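Side-chain contacts in CELL division protein FTSZ (Haloferax volcanii, PDB 4B46), which binds and probably hydrolyses GTP as a tubulin-like cytoskeletal protein that controls cell shape and is essential for forming the rod-shaped cells needed for efficient swimming: residues H66-G69 with E73-A76; D99-V104 with K121-I126; N149-F154 with K356-V361; I220-G225 with E326-D331. One frame throughout, in Å; residues are numbered along the deposited sequence.

Contact 1. Residues H66-G69 with E73-A76; sequences HGVG and ELGA
Val68 presses its two methyl groups against the first turn of the helix that follows its own loop, meeting Leu74 with one and the backbone of Gly75 with the other. CG1 of Val68 lies 3.8 Å from Leu74 CD2 and equally close to Leu74 CG, and the two side chains cross obliquely. Leu74 reaches this spot because its CG stands opposite the backbone N (chi1 175°). The other valine methyl, CG2, comes within 4.2 Å of Gly75 N, so on this side it packs on bare main chain. The 66-69 loop probably corresponds to the T3 loop of the tubulin/FtsZ GTPase fold, which borders the nucleotide phosphates; here Gly69 touches the bound GDP, and the Val68 side chain lies about 4 Å from that of Thr111, a GTP-binding residue. Both Gly67 and Gly69 have positive phi, a backbone shape that favours glycine, and they flank the valine as the chain turns past the nucleotide. Val63 of helix 60-63 touches both Val68 and Leu74. With an alanine at Leu74, Val68 CG1 would probably lose its apolar partner and the loop would be less firmly seated on helix 72-81. Leu74 N is bonded to Asp71 OD1.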
# COMPACT_ATOMS: atom_id res chain seq x y z
N HIS A 66 -7.45 -19.19 -16.65
CA HIS A 66 -6.61 -20.06 -15.83
C HIS A 66 -5.38 -19.38 -15.25
O HIS A 66 -4.52 -20.05 -14.67
CB HIS A 66 -6.18 -21.29 -16.61
CG HIS A 66 -7.27 -22.29 -16.79
ND1 HIS A 66 -7.87 -22.51 -18.01
CD2 HIS A 66 -7.87 -23.13 -15.92
CE1 HIS A 66 -8.79 -23.45 -17.88
NE2 HIS A 66 -8.81 -23.84 -16.62
N GLY A 67 -5.28 -18.07 -15.41
CA GLY A 67 -4.14 -17.34 -14.90
C GLY A 67 -2.89 -17.51 -15.74
O GLY A 67 -2.84 -18.35 -16.65
N VAL A 68 -1.87 -16.71 -15.44
CA VAL A 68 -0.60 -16.78 -16.15
C VAL A 68 0.48 -17.41 -15.28
O VAL A 68 1.66 -17.41 -15.64
CB VAL A 68 -0.11 -15.40 -16.63
CG1 VAL A 68 -1.19 -14.69 -17.47
CG2 VAL A 68 0.33 -14.54 -15.46
N GLY A 69 0.07 -17.97 -14.14
CA GLY A 69 1.02 -18.53 -13.20
C GLY A 69 1.94 -17.41 -12.74
O GLY A 69 1.47 -16.36 -12.32
N GLU A 73 5.93 -11.64 -17.64
CA GLU A 73 6.04 -11.10 -18.98
C GLU A 73 4.71 -11.25 -19.72
O GLU A 73 4.24 -10.32 -20.39
CB GLU A 73 7.16 -11.80 -19.74
CG GLU A 73 7.48 -11.20 -21.10
CD GLU A 73 8.72 -11.82 -21.72
OE1 GLU A 73 9.83 -11.65 -21.16
OE2 GLU A 73 8.60 -12.49 -22.77
N LEU A 74 4.10 -12.43 -19.58
CA LEU A 74 2.78 -12.69 -20.15
C LEU A 74 1.73 -11.85 -19.43
O LEU A 74 0.78 -11.37 -20.06
CB LEU A 74 2.44 -14.19 -20.08
CG LEU A 74 1.04 -14.62 -20.54
CD1 LEU A 74 0.78 -14.26 -22.01
CD2 LEU A 74 0.85 -16.12 -20.31
N GLY A 75 1.90 -11.66 -18.12
CA GLY A 75 1.02 -10.81 -17.34
C GLY A 75 1.00 -9.38 -17.86
O GLY A 75 -0.06 -8.75 -17.93
N ALA A 76 2.17 -8.88 -18.23
CA ALA A 76 2.25 -7.55 -18.80
C ALA A 76 1.59 -7.49 -20.19
O ALA A 76 0.92 -6.52 -20.52
CB ALA A 76 3.71 -7.10 -18.89

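Contact 2. Residues D99-V104 with K121-I126; sequences DAFLVV and KHLKRI
Leu123 O accepts a hydrogen bond from Ile126 N at 3.3 Å, a bond three residues along in the last turn of helix 111-126, while the Leu123 side chain reaches to strand 100-106. One methyl does most of the touching: CD1 lies 3.9 Å from Val103 CG2 and 4.1 Å from Phe101 CD2. It thus sits between two residues that are two positions apart on the strand and direct their CB atoms to the same side, at the helix. The approach of CD1 to the phenyl ring is oblique, whereas CD2 stands 4.2 Å above the ring plane of Phe101, displaced toward the rim. Leu123 spreads its methyls in this way with CG opposite its carbonyl carbon (chi1 -68°) and an extended second torsion (chi2 175°). The contact lies inside a beta-alpha-beta unit of the Rossmann-like GTPase domain, made of strand 100-106, helix 111-126 and strand 131-137; Gly110, just before the helix, and Thr111 and Gly112 in its first turn bind GTP. Val103 is the touching residue nearer that end, its side chain about 11 Å from the GDP. Ile90 of helix 83-90 and Val131 of the next strand also touch Leu123, and Tyr127 stacks on the ring of Phe101.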
# COMPACT_ATOMS: atom_id res chain seq x y z
N ASP A 99 -9.51 11.42 -4.46
CA ASP A 99 -8.27 12.18 -4.31
C ASP A 99 -7.10 11.52 -5.03
O ASP A 99 -6.17 12.20 -5.47
CB ASP A 99 -7.93 12.32 -2.82
CG ASP A 99 -8.98 13.08 -2.06
OD1 ASP A 99 -9.39 14.16 -2.54
OD2 ASP A 99 -9.42 12.60 -0.99
N ALA A 100 -7.15 10.20 -5.14
CA ALA A 100 -6.06 9.46 -5.78
C ALA A 100 -6.47 8.05 -6.15
O ALA A 100 -7.45 7.52 -5.62
CB ALA A 100 -4.83 9.43 -4.84
N PHE A 101 -5.71 7.45 -7.07
CA PHE A 101 -5.82 6.02 -7.37
C PHE A 101 -4.77 5.27 -6.57
O PHE A 101 -3.69 5.80 -6.31
CB PHE A 101 -5.57 5.77 -8.86
CG PHE A 101 -6.67 6.26 -9.75
CD1 PHE A 101 -6.66 7.56 -10.23
CD2 PHE A 101 -7.71 5.42 -10.10
CE1 PHE A 101 -7.68 8.01 -11.06
CE2 PHE A 101 -8.73 5.86 -10.92
CZ PHE A 101 -8.71 7.15 -11.41
N LEU A 102 -5.10 4.04 -6.17
CA LEU A 102 -4.12 3.14 -5.56
C LEU A 102 -4.15 1.76 -6.24
O LEU A 102 -5.16 1.04 -6.18
CB LEU A 102 -4.35 3.00 -4.06
CG LEU A 102 -3.35 2.12 -3.31
CD1 LEU A 102 -1.97 2.78 -3.24
CD2 LEU A 102 -3.85 1.78 -1.91
N VAL A 103 -3.05 1.41 -6.88
CA VAL A 103 -2.93 0.12 -7.55
C VAL A 103 -2.20 -0.84 -6.62
O VAL A 103 -1.04 -0.61 -6.25
CB VAL A 103 -2.20 0.25 -8.90
CG1 VAL A 103 -2.05 -1.12 -9.59
CG2 VAL A 103 -2.94 1.23 -9.79
N VAL A 104 -2.90 -1.89 -6.21
CA VAL A 104 -2.37 -2.82 -5.22
C VAL A 104 -2.05 -4.17 -5.86
O VAL A 104 -2.88 -4.72 -6.59
CB VAL A 104 -3.37 -3.05 -4.08
CG1 VAL A 104 -2.73 -3.93 -2.99
CG2 VAL A 104 -3.82 -1.71 -3.50
N LYS A 121 0.60 3.16 -15.55
CA LYS A 121 0.95 3.99 -16.69
C LYS A 121 -0.31 4.46 -17.44
O LYS A 121 -0.43 5.63 -17.80
CB LYS A 121 1.88 3.23 -17.63
CG LYS A 121 2.49 4.10 -18.71
CD LYS A 121 3.39 3.30 -19.65
CE LYS A 121 3.94 4.20 -20.75
NZ LYS A 121 4.65 3.43 -21.80
N HIS A 122 -1.24 3.53 -17.66
CA HIS A 122 -2.50 3.83 -18.34
C HIS A 122 -3.29 4.90 -17.57
O HIS A 122 -3.82 5.84 -18.16
CB HIS A 122 -3.32 2.54 -18.48
CG HIS A 122 -4.76 2.77 -18.84
ND1 HIS A 122 -5.19 2.89 -20.14
CD2 HIS A 122 -5.86 2.86 -18.06
CE1 HIS A 122 -6.50 3.07 -20.14
NE2 HIS A 122 -6.93 3.05 -18.89
N LEU A 123 -3.35 4.73 -16.25
CA LEU A 123 -4.08 5.68 -15.41
C LEU A 123 -3.49 7.10 -15.43
O LEU A 123 -4.22 8.09 -15.52
CB LEU A 123 -4.17 5.18 -13.98
CG LEU A 123 -5.04 3.94 -13.76
CD1 LEU A 123 -4.94 3.45 -12.32
CD2 LEU A 123 -6.47 4.26 -14.13
N LYS A 124 -2.16 7.19 -15.35
CA LYS A 124 -1.49 8.50 -15.38
C LYS A 124 -1.67 9.18 -16.72
O LYS A 124 -1.60 10.41 -16.84
CB LYS A 124 -0.00 8.35 -15.04
CG LYS A 124 0.26 8.20 -13.54
CD LYS A 124 1.74 8.33 -13.18
CE LYS A 124 2.30 9.70 -13.53
NZ LYS A 124 1.56 10.78 -12.82
N ARG A 125 -1.92 8.37 -17.75
CA ARG A 125 -2.06 8.87 -19.10
C ARG A 125 -3.41 9.54 -19.34
O ARG A 125 -3.53 10.47 -20.15
CB ARG A 125 -1.87 7.71 -20.08
CG ARG A 125 -0.99 8.02 -21.25
CD ARG A 125 -0.48 6.73 -21.89
NE ARG A 125 0.21 6.99 -23.14
CZ ARG A 125 -0.30 6.74 -24.34
NH1 ARG A 125 -1.51 6.20 -24.44
NH2 ARG A 125 0.39 7.03 -25.43
N ILE A 126 -4.45 9.07 -18.66
CA ILE A 126 -5.79 9.58 -18.92
C ILE A 126 -6.38 10.41 -17.78
O ILE A 126 -7.29 11.21 -18.00
CB ILE A 126 -6.78 8.46 -19.36
CG1 ILE A 126 -7.35 7.74 -18.14
CG2 ILE A 126 -6.10 7.47 -20.32
CD1 ILE A 126 -8.24 6.57 -18.50

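Contact 3. Residues N149-F154 with K356-V361; sequences NAARSF and KELQQV
Helices 149-154 and 356-361 cross almost at right angles, at -98°, with their axes 8.3 Å apart at closest approach and the CA atoms of Ala151 and Leu358 only 4.5 Å from each other. The small side chain of Ala151 makes this nearness possible. Its CB points into the facing helix and rests 3.3 Å from the backbone O of Leu358, a close methyl-to-carbonyl contact, while Val361 CG1 approaches the same methyl at 3.8 Å from the following turn. Leu358 covers Ala151 from another direction: its CD2 lies 3.9 Å from Ala151 CB. With CG opposite the carbonyl carbon (chi1 -67°) and chi2 near 180°, the leucine reaches in toward helix 149-154 and brings its other methyl, CD1, to 4.4 Å from Phe154 CB. Phe154 thus meets this leucine with the root of its side chain, and it also touches Ile355. The contact joins helix 144-160 of the GTPase domain to helix 353-366 of the CetZ C-terminal domain. On the rear of helix 149-154, Asn149 ND2 is bonded to Gly108 O and Ala70 O, and Ser153 OG to Ser113 O, so the same helix is also bonded to two loops and to the start of helix 111-126. Side chain to side chain, the contacts are all apolar, and the one polar atom met is the Leu358 carbonyl O, against which the Ala151 methyl packs; the fit therefore depends on shape and the burial of methyl groups, with the tight approach set by a residue that has just one side-chain carbon.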
# COMPACT_ATOMS: atom_id res chain seq x y z
N ASN A 149 10.85 -12.14 -10.28
CA ASN A 149 9.67 -11.42 -10.74
C ASN A 149 9.50 -10.10 -10.01
O ASN A 149 9.17 -9.09 -10.62
CB ASN A 149 8.40 -12.25 -10.58
CG ASN A 149 8.28 -13.34 -11.62
OD1 ASN A 149 8.98 -13.33 -12.63
ND2 ASN A 149 7.38 -14.28 -11.39
N ALA A 150 9.73 -10.12 -8.70
CA ALA A 150 9.51 -8.93 -7.88
C ALA A 150 10.51 -7.85 -8.24
O ALA A 150 10.16 -6.67 -8.35
CB ALA A 150 9.60 -9.27 -6.41
N ALA A 151 11.76 -8.27 -8.42
CA ALA A 151 12.84 -7.38 -8.82
C ALA A 151 12.50 -6.66 -10.13
O ALA A 151 12.59 -5.44 -10.23
CB ALA A 151 14.14 -8.16 -8.95
N ARG A 152 12.10 -7.44 -11.14
CA ARG A 152 11.71 -6.86 -12.44
C ARG A 152 10.47 -5.99 -12.36
O ARG A 152 10.41 -4.93 -12.97
CB ARG A 152 11.51 -7.95 -13.47
CG ARG A 152 12.78 -8.64 -13.85
CD ARG A 152 12.51 -9.71 -14.87
NE ARG A 152 13.73 -10.24 -15.44
CZ ARG A 152 13.87 -11.50 -15.85
NH1 ARG A 152 12.86 -12.35 -15.72
NH2 ARG A 152 15.02 -11.90 -16.36
N SER A 153 9.47 -6.45 -11.61
CA SER A 153 8.23 -5.70 -11.45
C SER A 153 8.48 -4.38 -10.70
O SER A 153 7.96 -3.32 -11.09
CB SER A 153 7.20 -6.55 -10.70
OG SER A 153 5.96 -5.88 -10.56
N PHE A 154 9.27 -4.46 -9.64
CA PHE A 154 9.59 -3.27 -8.85
C PHE A 154 10.21 -2.17 -9.72
O PHE A 154 9.82 -1.01 -9.63
CB PHE A 154 10.53 -3.60 -7.68
CG PHE A 154 11.07 -2.36 -6.99
CD1 PHE A 154 10.34 -1.74 -5.99
CD2 PHE A 154 12.28 -1.81 -7.37
CE1 PHE A 154 10.81 -0.58 -5.37
CE2 PHE A 154 12.76 -0.65 -6.76
CZ PHE A 154 12.03 -0.04 -5.77
N LYS A 356 18.13 -2.54 -2.80
CA LYS A 356 19.43 -2.80 -3.41
C LYS A 356 19.60 -4.26 -3.83
O LYS A 356 20.24 -4.55 -4.84
CB LYS A 356 20.58 -2.37 -2.48
CG LYS A 356 20.73 -0.86 -2.34
CD LYS A 356 22.07 -0.48 -1.72
CE LYS A 356 22.14 -0.86 -0.24
NZ LYS A 356 23.45 -0.50 0.39
N GLU A 357 19.03 -5.19 -3.05
CA GLU A 357 19.05 -6.60 -3.42
C GLU A 357 18.31 -6.85 -4.74
O GLU A 357 18.83 -7.51 -5.64
CB GLU A 357 18.39 -7.47 -2.35
CG GLU A 357 18.29 -8.94 -2.79
CD GLU A 357 17.06 -9.65 -2.25
OE1 GLU A 357 16.21 -8.97 -1.64
OE2 GLU A 357 16.96 -10.89 -2.42
N LEU A 358 17.09 -6.33 -4.82
CA LEU A 358 16.25 -6.51 -5.99
C LEU A 358 16.90 -5.92 -7.24
O LEU A 358 16.92 -6.55 -8.29
CB LEU A 358 14.87 -5.89 -5.76
CG LEU A 358 14.00 -6.58 -4.71
CD1 LEU A 358 12.65 -5.87 -4.62
CD2 LEU A 358 13.82 -8.05 -5.03
N GLN A 359 17.45 -4.71 -7.11
CA GLN A 359 18.18 -4.11 -8.22
C GLN A 359 19.32 -5.02 -8.70
O GLN A 359 19.50 -5.21 -9.90
CB GLN A 359 18.70 -2.71 -7.84
CG GLN A 359 17.57 -1.72 -7.57
CD GLN A 359 18.04 -0.38 -7.03
OE1 GLN A 359 19.14 -0.25 -6.47
NE2 GLN A 359 17.21 0.64 -7.19
N GLN A 360 20.07 -5.59 -7.76
CA GLN A 360 21.15 -6.50 -8.10
C GLN A 360 20.62 -7.77 -8.78
O GLN A 360 21.19 -8.24 -9.77
CB GLN A 360 21.95 -6.88 -6.85
CG GLN A 360 23.23 -7.64 -7.13
CD GLN A 360 24.29 -6.78 -7.77
OE1 GLN A 360 24.57 -5.68 -7.29
NE2 GLN A 360 24.88 -7.26 -8.86
N VAL A 361 19.53 -8.32 -8.24
CA VAL A 361 18.87 -9.48 -8.84
C VAL A 361 18.46 -9.20 -10.29
O VAL A 361 18.74 -10.01 -11.18
CB VAL A 361 17.64 -9.90 -8.01
CG1 VAL A 361 16.77 -10.88 -8.80
CG2 VAL A 361 18.07 -10.52 -6.69

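Contact 4. Residues I220-G225 with E326-D331; sequences INTLAG and EVRGGD
The guanidinium group of Arg328 has the CB of Asn221 over one face, 3.5 Å above its plane and offset toward the rim, and three waters in plane around its edge. The arginine lies on strand 326-333, the outermost strand of the sheet on this side, and reaches over to helix 216-223 within the CetZ C-terminal domain. An extended chain (chi2 168°, chi3 164°) carries the charged end there, and on the way Arg328 CD passes 3.6 Å from Thr222 OG1, the two side chains running in opposite directions. At the edge, NE gives a bond of 3.1 Å to water 1 and NH2 one of 2.7 Å to water 2; both waters also accept weak bonds from Asn221 ND2, so amide and guanidinium are linked through solvent. Arg328 NH1 has a protein partner as well, a salt bridge of 2.9 Å to Glu326 OE1 with an N-H...O angle of 152°. That same carboxylate oxygen is also held by Arg294 on the adjacent strand. If a methionine replaced Arg328, Glu326 would probably keep just one of these two arginines, and the water links to the helix would be lost. Thr222 OG1 bonds to Glu218 O one turn back, and it accepts a hydrogen bond from water 3 at 2.7 Å, the water that accepts from Arg328 NH1.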
# COMPACT_ATOMS: atom_id res chain seq x y z
N ILE A 220 -0.74 13.77 0.06
CA ILE A 220 -0.30 13.93 -1.32
C ILE A 220 1.05 14.66 -1.36
O ILE A 220 1.97 14.26 -2.08
CB ILE A 220 -1.38 14.68 -2.14
CG1 ILE A 220 -2.58 13.76 -2.33
CG2 ILE A 220 -0.83 15.15 -3.48
CD1 ILE A 220 -3.80 14.44 -2.89
N ASN A 221 1.17 15.71 -0.57
CA ASN A 221 2.41 16.48 -0.52
C ASN A 221 3.58 15.71 0.11
O ASN A 221 4.74 15.91 -0.26
CB ASN A 221 2.17 17.83 0.17
CG ASN A 221 1.38 18.78 -0.71
OD1 ASN A 221 1.27 18.57 -1.91
ND2 ASN A 221 0.84 19.84 -0.12
N THR A 222 3.28 14.82 1.04
CA THR A 222 4.31 13.95 1.60
C THR A 222 4.84 12.96 0.55
O THR A 222 6.03 12.66 0.52
CB THR A 222 3.80 13.19 2.84
OG1 THR A 222 3.41 14.14 3.84
CG2 THR A 222 4.90 12.28 3.44
N LEU A 223 3.95 12.49 -0.33
CA LEU A 223 4.32 11.49 -1.32
C LEU A 223 4.87 12.10 -2.60
O LEU A 223 5.38 11.38 -3.45
CB LEU A 223 3.10 10.62 -1.67
CG LEU A 223 2.49 9.81 -0.53
CD1 LEU A 223 1.15 9.23 -0.93
CD2 LEU A 223 3.46 8.70 -0.10
N ALA A 224 4.77 13.42 -2.74
CA ALA A 224 4.97 14.06 -4.04
C ALA A 224 6.38 13.92 -4.62
O ALA A 224 6.56 13.99 -5.83
CB ALA A 224 4.56 15.55 -3.99
N GLY A 225 7.37 13.75 -3.75
CA GLY A 225 8.75 13.60 -4.21
C GLY A 225 9.03 12.29 -4.94
O GLY A 225 10.07 12.13 -5.57
N GLU A 326 11.02 17.76 5.47
CA GLU A 326 9.76 18.30 5.97
C GLU A 326 9.12 17.25 6.87
O GLU A 326 9.17 16.06 6.57
CB GLU A 326 8.83 18.62 4.79
CG GLU A 326 9.37 19.70 3.89
CD GLU A 326 8.66 19.80 2.55
OE1 GLU A 326 7.69 19.04 2.31
OE2 GLU A 326 9.08 20.64 1.73
N VAL A 327 8.56 17.67 7.99
CA VAL A 327 7.84 16.74 8.85
C VAL A 327 6.47 17.29 9.17
O VAL A 327 6.35 18.28 9.90
CB VAL A 327 8.58 16.42 10.17
CG1 VAL A 327 7.75 15.43 11.00
CG2 VAL A 327 9.98 15.85 9.90
N ARG A 328 5.45 16.65 8.62
CA ARG A 328 4.08 17.08 8.84
C ARG A 328 3.49 16.18 9.92
O ARG A 328 3.96 15.07 10.13
CB ARG A 328 3.26 16.98 7.55
CG ARG A 328 3.74 17.89 6.42
CD ARG A 328 3.06 17.50 5.09
NE ARG A 328 3.19 18.56 4.08
CZ ARG A 328 4.26 18.73 3.31
NH1 ARG A 328 5.30 17.91 3.43
NH2 ARG A 328 4.29 19.72 2.43
N GLY A 329 2.47 16.68 10.60
CA GLY A 329 1.82 15.89 11.63
C GLY A 329 0.43 16.38 11.93
O GLY A 329 0.17 17.59 11.93
N GLY A 330 -0.49 15.45 12.18
CA GLY A 330 -1.83 15.80 12.60
C GLY A 330 -2.55 14.59 13.15
O GLY A 330 -1.94 13.53 13.32
N ASP A 331 -3.84 14.73 13.42
CA ASP A 331 -4.60 13.58 13.89
C ASP A 331 -5.89 13.28 13.14
O ASP A 331 -6.38 14.09 12.36
CB ASP A 331 -4.87 13.67 15.39
CG ASP A 331 -5.55 14.94 15.79
OD1 ASP A 331 -6.41 15.43 15.02
OD2 ASP A 331 -5.22 15.46 16.87
O HOH W 1 0.89 20.43 3.28
O HOH W 2 2.20 21.43 2.06
O HOH W 3 5.61 15.36 4.91

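Overall arrangement
From the N terminus, contact 1 comes first and closes a very short loop, folding residues 66-69 onto the helix just after them at the phosphate side of the GTPase domain. Contact 2 follows, closing one strand-to-helix connection in the same domain. Contact 3 spans some two hundred residues, tying a GTPase-domain helix to the last modelled helix, and contact 4 is nested inside that long loop, binding a helix to the edge strand of the C-terminal domain. Contacts 2 and 4 reach the same continuous sheet and touch, Asp99 O lying 4.2 Å from Ile220 CD1. Contacts 1 and 4 are farthest apart, their centres about 36 Å from each other.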